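Local coordinates for protein putative methylase (Clostridium difficile, PDB 3LDU) that binds GTP in its Rossmann-like methyltransferase domain and probably methylates guanines of ribosomal RNA, at residues K34-D37 with G38-T41; I84-S87 with R88-Y92; E268-D271 with I272-N276; Y330-R333 with K334-N337. All blocks are in the same frame, centred on the assembly; numbering follows the deposited sequence.

Contact 1 (K34-D37 with G38-T41)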
# COMPACT_ATOMS: atom_id res chain seq x y z
N LYS A 34 5.51 16.89 4.42
CA LYS A 34 4.10 17.25 4.44
C LYS A 34 3.28 15.98 4.57
O LYS A 34 3.54 15.00 3.88
CB LYS A 34 3.73 17.96 3.15
CG LYS A 34 2.38 18.67 3.16
CD LYS A 34 2.04 19.20 1.78
CE LYS A 34 3.27 19.76 1.06
NZ LYS A 34 3.06 19.96 -0.41
N THR A 35 2.31 16.01 5.48
CA THR A 35 1.34 14.91 5.62
C THR A 35 -0.05 15.43 5.27
O THR A 35 -0.54 16.38 5.88
CB THR A 35 1.32 14.34 7.05
OG1 THR A 35 2.62 13.84 7.40
CG2 THR A 35 0.31 13.19 7.15
N GLU A 36 -0.66 14.84 4.25
CA GLU A 36 -1.97 15.27 3.80
C GLU A 36 -2.85 14.05 3.67
O GLU A 36 -2.34 12.93 3.67
CB GLU A 36 -1.88 15.95 2.44
CG GLU A 36 -1.03 17.19 2.41
CD GLU A 36 -0.80 17.67 0.99
OE1 GLU A 36 -0.03 16.99 0.27
OE2 GLU A 36 -1.39 18.70 0.61
N ASP A 37 -4.15 14.26 3.56
CA ASP A 37 -5.06 13.14 3.33
C ASP A 37 -4.60 12.41 2.07
O ASP A 37 -4.54 13.00 0.99
CB ASP A 37 -6.50 13.63 3.15
CG ASP A 37 -7.12 14.11 4.44
OD1 ASP A 37 -6.76 13.59 5.52
OD2 ASP A 37 -8.00 15.00 4.38
N GLY A 38 -4.25 11.14 2.23
CA GLY A 38 -3.94 10.29 1.09
C GLY A 38 -2.55 10.43 0.48
O GLY A 38 -2.25 9.77 -0.51
N ARG A 39 -1.68 11.28 1.04
CA ARG A 39 -0.32 11.40 0.51
C ARG A 39 0.70 12.00 1.47
O ARG A 39 0.45 13.02 2.11
CB ARG A 39 -0.31 12.14 -0.83
CG ARG A 39 -1.02 13.48 -0.85
CD ARG A 39 -0.61 14.32 -2.06
NE ARG A 39 -0.73 13.58 -3.31
CZ ARG A 39 -0.24 13.99 -4.48
NH1 ARG A 39 0.41 15.14 -4.58
NH2 ARG A 39 -0.40 13.23 -5.56
N ILE A 40 1.86 11.36 1.55
CA ILE A 40 2.97 11.87 2.35
C ILE A 40 4.06 12.38 1.40
O ILE A 40 4.42 11.71 0.43
CB ILE A 40 3.59 10.74 3.22
CG1 ILE A 40 2.53 10.05 4.08
CG2 ILE A 40 4.68 11.30 4.10
CD1 ILE A 40 1.88 10.98 5.07
N THR A 41 4.59 13.56 1.70
CA THR A 41 5.72 14.11 0.95
C THR A 41 6.95 14.07 1.85
O THR A 41 6.88 14.47 3.01
CB THR A 41 5.45 15.55 0.50
OG1 THR A 41 4.26 15.57 -0.30
CG2 THR A 41 6.62 16.10 -0.30
O HOH W 1 3.95 17.62 -2.15
O HOH W 2 1.77 15.38 1.10

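Contact 2 (I84-S87 with R88-Y92)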
# COMPACT_ATOMS: atom_id res chain seq x y z
N ILE A 84 9.89 24.60 -16.71
CA ILE A 84 10.66 23.58 -16.00
C ILE A 84 11.74 23.07 -16.95
O ILE A 84 11.50 22.95 -18.15
CB ILE A 84 9.75 22.42 -15.57
CG1 ILE A 84 8.72 22.91 -14.57
CG2 ILE A 84 10.58 21.25 -15.00
CD1 ILE A 84 7.61 21.92 -14.32
N ASN A 85 12.93 22.78 -16.42
CA ASN A 85 14.00 22.24 -17.24
C ASN A 85 13.83 20.73 -17.36
O ASN A 85 14.44 19.97 -16.60
CB ASN A 85 15.38 22.58 -16.68
CG ASN A 85 16.52 22.10 -17.59
OD1 ASN A 85 17.67 22.03 -17.17
ND2 ASN A 85 16.18 21.76 -18.83
N TRP A 86 13.00 20.31 -18.30
CA TRP A 86 12.66 18.90 -18.39
C TRP A 86 13.82 17.99 -18.80
O TRP A 86 13.84 16.82 -18.44
CB TRP A 86 11.43 18.69 -19.28
CG TRP A 86 10.17 19.03 -18.54
CD1 TRP A 86 9.43 20.17 -18.65
CD2 TRP A 86 9.55 18.23 -17.53
NE1 TRP A 86 8.36 20.12 -17.77
CE2 TRP A 86 8.42 18.94 -17.08
CE3 TRP A 86 9.83 16.98 -16.98
CZ2 TRP A 86 7.56 18.43 -16.10
CZ3 TRP A 86 8.97 16.48 -16.00
CH2 TRP A 86 7.87 17.21 -15.57
N SER A 87 14.78 18.53 -19.54
CA SER A 87 15.95 17.74 -19.95
C SER A 87 16.76 17.23 -18.76
O SER A 87 17.51 16.26 -18.89
CB SER A 87 16.85 18.56 -20.88
OG SER A 87 17.40 19.67 -20.20
N ARG A 88 16.62 17.88 -17.60
CA ARG A 88 17.28 17.42 -16.38
C ARG A 88 16.73 16.08 -15.91
O ARG A 88 17.42 15.30 -15.25
CB ARG A 88 17.13 18.45 -15.26
CG ARG A 88 18.12 19.61 -15.30
CD ARG A 88 17.94 20.51 -14.08
NE ARG A 88 17.76 19.73 -12.85
CZ ARG A 88 17.46 20.25 -11.67
NH1 ARG A 88 17.30 21.56 -11.53
NH2 ARG A 88 17.31 19.45 -10.61
N TYR A 89 15.47 15.81 -16.25
CA TYR A 89 14.76 14.65 -15.73
C TYR A 89 14.42 13.61 -16.78
O TYR A 89 14.34 12.42 -16.47
CB TYR A 89 13.47 15.12 -15.07
CG TYR A 89 13.71 16.17 -14.03
CD1 TYR A 89 14.33 15.84 -12.83
CD2 TYR A 89 13.32 17.48 -14.24
CE1 TYR A 89 14.56 16.80 -11.87
CE2 TYR A 89 13.55 18.44 -13.29
CZ TYR A 89 14.16 18.09 -12.10
OH TYR A 89 14.38 19.06 -11.15
N ILE A 90 14.18 14.07 -18.00
CA ILE A 90 13.85 13.21 -19.14
C ILE A 90 15.01 13.25 -20.13
O ILE A 90 15.24 14.27 -20.75
CB ILE A 90 12.57 13.70 -19.89
CG1 ILE A 90 11.39 13.87 -18.91
CG2 ILE A 90 12.19 12.73 -21.00
CD1 ILE A 90 11.19 12.71 -18.00
N PRO A 91 15.74 12.13 -20.27
CA PRO A 91 16.92 12.09 -21.14
C PRO A 91 16.56 11.90 -22.61
O PRO A 91 15.42 11.60 -22.96
CB PRO A 91 17.67 10.86 -20.63
CG PRO A 91 16.60 9.97 -20.12
CD PRO A 91 15.53 10.85 -19.57
N TYR A 92 17.56 12.09 -23.47
CA TYR A 92 17.37 12.03 -24.90
C TYR A 92 16.72 10.74 -25.35
O TYR A 92 17.22 9.65 -25.07
CB TYR A 92 18.74 12.18 -25.58
CG TYR A 92 18.67 12.47 -27.04
CD1 TYR A 92 18.09 13.64 -27.51
CD2 TYR A 92 19.22 11.59 -27.97
CE1 TYR A 92 18.03 13.93 -28.86
CE2 TYR A 92 19.18 11.87 -29.34
CZ TYR A 92 18.58 13.04 -29.77
OH TYR A 92 18.52 13.33 -31.11

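Contact 3 (E268-D271 with I272-N276)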
# COMPACT_ATOMS: atom_id res chain seq x y z
N GLU A 268 -11.17 -23.89 -1.85
CA GLU A 268 -10.41 -23.33 -2.97
C GLU A 268 -9.58 -22.14 -2.49
O GLU A 268 -8.46 -21.97 -2.95
CB GLU A 268 -11.35 -22.94 -4.10
CG GLU A 268 -10.71 -22.15 -5.21
CD GLU A 268 -11.58 -22.12 -6.45
OE1 GLU A 268 -12.47 -22.99 -6.55
OE2 GLU A 268 -11.36 -21.25 -7.32
N SER A 269 -10.10 -21.35 -1.55
CA SER A 269 -9.34 -20.23 -1.03
C SER A 269 -8.10 -20.69 -0.27
O SER A 269 -7.05 -20.06 -0.36
CB SER A 269 -10.21 -19.33 -0.15
OG SER A 269 -11.11 -18.60 -0.96
N ILE A 270 -8.23 -21.77 0.47
CA ILE A 270 -7.09 -22.35 1.18
C ILE A 270 -6.02 -22.84 0.19
O ILE A 270 -4.82 -22.62 0.39
CB ILE A 270 -7.52 -23.50 2.11
CG1 ILE A 270 -8.44 -22.97 3.22
CG2 ILE A 270 -6.30 -24.22 2.70
CD1 ILE A 270 -7.83 -21.83 4.00
N ASP A 271 -6.46 -23.48 -0.89
CA ASP A 271 -5.51 -23.95 -1.91
C ASP A 271 -4.75 -22.75 -2.49
O ASP A 271 -3.54 -22.83 -2.71
CB ASP A 271 -6.25 -24.67 -3.04
CG ASP A 271 -6.76 -26.04 -2.63
OD1 ASP A 271 -6.21 -26.63 -1.68
OD2 ASP A 271 -7.71 -26.53 -3.28
N ILE A 272 -5.48 -21.67 -2.74
CA ILE A 272 -4.90 -20.47 -3.33
C ILE A 272 -3.94 -19.83 -2.34
O ILE A 272 -2.85 -19.39 -2.72
CB ILE A 272 -6.00 -19.46 -3.76
CG1 ILE A 272 -6.79 -20.01 -4.96
CG2 ILE A 272 -5.39 -18.09 -4.08
CD1 ILE A 272 -8.00 -19.17 -5.34
N ALA A 273 -4.37 -19.77 -1.09
CA ALA A 273 -3.56 -19.16 -0.04
C ALA A 273 -2.22 -19.88 0.08
O ALA A 273 -1.18 -19.24 0.19
CB ALA A 273 -4.31 -19.19 1.31
N ARG A 274 -2.25 -21.22 0.09
CA ARG A 274 -1.02 -22.00 0.12
C ARG A 274 -0.11 -21.69 -1.07
O ARG A 274 1.10 -21.50 -0.91
CB ARG A 274 -1.32 -23.49 0.19
CG ARG A 274 -2.00 -23.88 1.50
CD ARG A 274 -2.32 -25.36 1.51
NE ARG A 274 -2.73 -25.82 2.83
CZ ARG A 274 -3.17 -27.05 3.09
NH1 ARG A 274 -3.26 -27.93 2.10
NH2 ARG A 274 -3.52 -27.41 4.33
N GLU A 275 -0.69 -21.64 -2.26
CA GLU A 275 0.09 -21.32 -3.47
C GLU A 275 0.71 -19.93 -3.36
O GLU A 275 1.88 -19.72 -3.71
CB GLU A 275 -0.81 -21.36 -4.71
CG GLU A 275 -1.22 -22.77 -5.12
CD GLU A 275 -2.32 -22.77 -6.17
OE1 GLU A 275 -2.92 -23.85 -6.41
OE2 GLU A 275 -2.59 -21.70 -6.76
N ASN A 276 -0.10 -18.98 -2.90
CA ASN A 276 0.35 -17.60 -2.80
C ASN A 276 1.49 -17.45 -1.78
O ASN A 276 2.46 -16.72 -2.03
CB ASN A 276 -0.81 -16.65 -2.46
CG ASN A 276 -1.72 -16.39 -3.65
OD1 ASN A 276 -1.46 -16.84 -4.76
ND2 ASN A 276 -2.81 -15.66 -3.41

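Contact 4 (Y330-R333 with K334-N337)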
# COMPACT_ATOMS: atom_id res chain seq x y z
N TYR A 330 -18.99 -14.57 20.40
CA TYR A 330 -19.07 -15.65 21.39
C TYR A 330 -17.76 -16.43 21.44
O TYR A 330 -17.19 -16.62 22.52
CB TYR A 330 -20.26 -16.56 21.10
CG TYR A 330 -20.40 -17.76 22.01
CD1 TYR A 330 -20.85 -17.62 23.32
CD2 TYR A 330 -20.12 -19.04 21.55
CE1 TYR A 330 -21.00 -18.73 24.14
CE2 TYR A 330 -20.26 -20.16 22.37
CZ TYR A 330 -20.70 -19.99 23.66
OH TYR A 330 -20.84 -21.10 24.48
N ALA A 331 -17.27 -16.87 20.28
CA ALA A 331 -16.05 -17.67 20.21
C ALA A 331 -14.82 -16.90 20.69
O ALA A 331 -14.00 -17.42 21.45
CB ALA A 331 -15.81 -18.19 18.79
N PHE A 332 -14.68 -15.67 20.23
CA PHE A 332 -13.48 -14.91 20.55
C PHE A 332 -13.41 -14.55 22.05
O PHE A 332 -12.32 -14.49 22.62
CB PHE A 332 -13.39 -13.64 19.70
CG PHE A 332 -13.14 -13.89 18.22
CD1 PHE A 332 -13.10 -15.18 17.70
CD2 PHE A 332 -12.93 -12.82 17.37
CE1 PHE A 332 -12.86 -15.38 16.33
CE2 PHE A 332 -12.69 -13.01 16.00
CZ PHE A 332 -12.65 -14.29 15.49
N ARG A 333 -14.56 -14.29 22.66
CA ARG A 333 -14.60 -13.91 24.07
C ARG A 333 -14.28 -15.09 25.00
O ARG A 333 -13.98 -14.89 26.18
CB ARG A 333 -15.95 -13.26 24.43
CG ARG A 333 -16.06 -11.79 23.95
CD ARG A 333 -17.29 -11.07 24.49
NE ARG A 333 -18.53 -11.53 23.87
CZ ARG A 333 -18.95 -11.16 22.66
NH1 ARG A 333 -18.23 -10.31 21.93
NH2 ARG A 333 -20.08 -11.66 22.18
N LYS A 334 -14.33 -16.31 24.46
CA LYS A 334 -14.00 -17.52 25.21
C LYS A 334 -12.50 -17.81 25.22
O LYS A 334 -12.03 -18.70 25.92
CB LYS A 334 -14.77 -18.73 24.67
CG LYS A 334 -16.24 -18.73 25.04
CD LYS A 334 -17.02 -19.80 24.29
CE LYS A 334 -16.52 -21.20 24.61
NZ LYS A 334 -17.22 -22.24 23.79
N LEU A 335 -11.75 -17.07 24.40
CA LEU A 335 -10.30 -17.20 24.36
C LEU A 335 -9.70 -16.61 25.62
O LEU A 335 -10.28 -15.72 26.25
CB LEU A 335 -9.74 -16.49 23.11
CG LEU A 335 -10.27 -17.09 21.81
CD1 LEU A 335 -9.92 -16.24 20.56
CD2 LEU A 335 -9.75 -18.52 21.65
N LYS A 336 -8.53 -17.10 26.01
CA LYS A 336 -7.90 -16.64 27.23
C LYS A 336 -6.99 -15.45 26.97
O LYS A 336 -5.87 -15.63 26.53
CB LYS A 336 -7.11 -17.77 27.90
CG LYS A 336 -6.47 -17.37 29.22
CD LYS A 336 -7.51 -16.77 30.16
CE LYS A 336 -6.90 -16.41 31.51
NZ LYS A 336 -7.87 -15.68 32.37
N ASN A 337 -7.49 -14.25 27.25
CA ASN A 337 -6.68 -13.04 27.14
C ASN A 337 -6.14 -12.82 25.73
O ASN A 337 -4.99 -12.43 25.56
CB ASN A 337 -5.51 -13.11 28.12
CG ASN A 337 -5.94 -12.89 29.55
OD1 ASN A 337 -6.72 -12.00 29.84
ND2 ASN A 337 -5.42 -13.71 30.46
O HOH W 3 -10.24 -13.19 24.85

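Contact 1 (K34-D37 with G38-T41)
K34 and T41 form the far antiparallel, hydrogen-bonded pair of a tight beta hairpin whose segments 34-36 and 39-41 run antiparallel at 174°, their axes approaching to 4.9 Å. The hairpin lies in the RlmL ferredoxin-like domain, at one end of a mixed sheet whose outermost strand here is 31-36. Between the strands the chain reverses through a type II turn from E36 to R39, with G38 taking the positive phi. Two pairs of backbone bonds frame the non-hydrogen-bonded pair T35-I40. T41 N reaches K34 O at 2.8 Å in an almost straight bond, and E36 N meets R39 O at 3.0 Å.

On one face T35 and I40 lie side by side, and their methyls press closely together, T35 CG2 to I40 CD1 at 3.4 Å; I40 also packs on L21 and I25 of helix 18-27. The other face carries K34, T41, E36 and R39. There, in one of the two R39 conformers, E36 lays OE1 against the aliphatic CD of R39 at 3.6 Å, and the guanidinium meets F148 in a cation-pi contact. K34 CG lies opposite the main-chain nitrogen (chi1 -167°), and a later bend at chi3 brings the ammonium to a water: K34 NZ donates to water 1 at 3.0 Å, and that water also bonds T41 OG1 at 2.8 Å.

Contact 2 (I84-S87 with R88-Y92)
With chi1 at -176°, N85 swings its amide beside its own carbonyl carbon and over the start of the R88 side chain, while R88 turns CG back beside its backbone N (chi1 -82°). The two side chains cross at about a right angle, and N85 OD1 comes to 3.1 Å from R88 CG, a contact with the aliphatic part of the arginine. The other end of the same amide is held by S87: N85 ND2 donates to S87 OG at 2.8 Å, the hydroxyl lying out of the amide plane.

The backbone winds tightly here. W86 O accepts two N-H groups, from Y89 N at 2.9 Å and from I90 N at 2.8 Å. R88 N closes a further turn on N85 O at 3.2 Å. The W86 and I90 side chains lie side by side, CE3 of W86 4.0 Å from CG1 of I90, and I84 CG2 sits over one face of the indole, whose NE1 is bonded to T81 O. W86 and I90 also pack against I156 and I158, respectively, of strand 153-159. An inverse gamma turn centred on N85 forms part of the connection between helix 74-82 and strand 98-104 in the THUMP domain.

Contact 3 (E268-D271 with I272-N276)
Helix 267-280, the helical crossover of a beta-alpha-beta unit, brings I270 against R274 and E268 against I272, each pair one turn apart. The backbone keeps regular alpha-helical bonding: A273 N to S269 O is 2.8 Å, and R274 N to I270 O is 2.9 Å with a nearly straight N-H...O angle of 169°.

The I270 branch that meets the arginine is CG2, placed beside its own carbonyl carbon by chi1 of -64°. It lies over one face of the R274 guanidinium, toward the rim, with CG2 3.9 Å from NE. R274 stays extended from CG to NE, its CG passing I270 O at 3.3 Å, and its far end is fixed by NH2 donating to F288 O of strand 286-290. The unit of strand 260-264, this helix and strand 286-290 belongs to the Rossmann-like methyltransferase domain, and I270 and A273 form part of the side facing the sheet, where both pack on F288. I270 also lies close to D264, a residue of the GTP site.

Next to this face, I272 sends CG1 and CD1 back toward the preceding turn. CD1 crosses the E268 chain and touches CG at 4.0 Å, while I272 CG1 lies 3.3 Å from E268 O. I272 also packs on S206, another GTP-binding residue. On the exposed side, E275 CG passes D271 O at 3.3 Å.

Contact 4 (Y330-R333 with K334-N337)
One face of the Y330 ring is met by the K334 side chain, whose CD sits 3.9 Å from the ring centroid and 20° off its normal, a CH-pi contact displaced toward the hydroxyl side. The closest ring atom is CZ, at 3.7 Å from K334 CD. The F332 ring meets L335 CD1 obliquely at F332 CD1, and also meets the ring of Y340, the planes inclined by about 50°.

These pairs lie where helix 315-333 of the methyltransferase domain gives way to the loop before strand 339-344. The regular bonding loosens there: K334 N makes a bond to A331 O at 3.2 Å and only a weak one to Y330 O, while L335 N turns to F332 O at 3.2 Å.

K334 is exposed, and its chain, bent at chi3 (61°), crosses the tyrosine obliquely and brings CD over the ring. F332 and L335 are buried and both pack on I305 of strand 304-307; F332 is also close to P202 of the GTP site. R333 NH1 donates to F353 O, and its guanidinium also makes a cation-pi contact with F353. Past the turn, water 3 donates to L335 O at 2.9 Å and weakly to F332 O.

Overall arrangement
All four contacts are local and partly buried. Contacts 1 and 2, with centres about 26 Å apart, serve the same sheet: contact 1 forms one end of it, and W86, Y89 and I90 of contact 2 pack on its strands 63-70 and 153-159. Contacts 3 and 4 share the methyltransferase domain, where a crossover helix and a helix end, centres about 27 Å apart, each place buried side chains near residues of the GTP site. Contact 2 buries an indole, whereas contact 1 is mainly paired backbone with water on its polar face. Arginine is used differently too: in one conformer its chain meets a carboxylate in contact 1, and its guanidinium lies under an isoleucine methyl in contact 3.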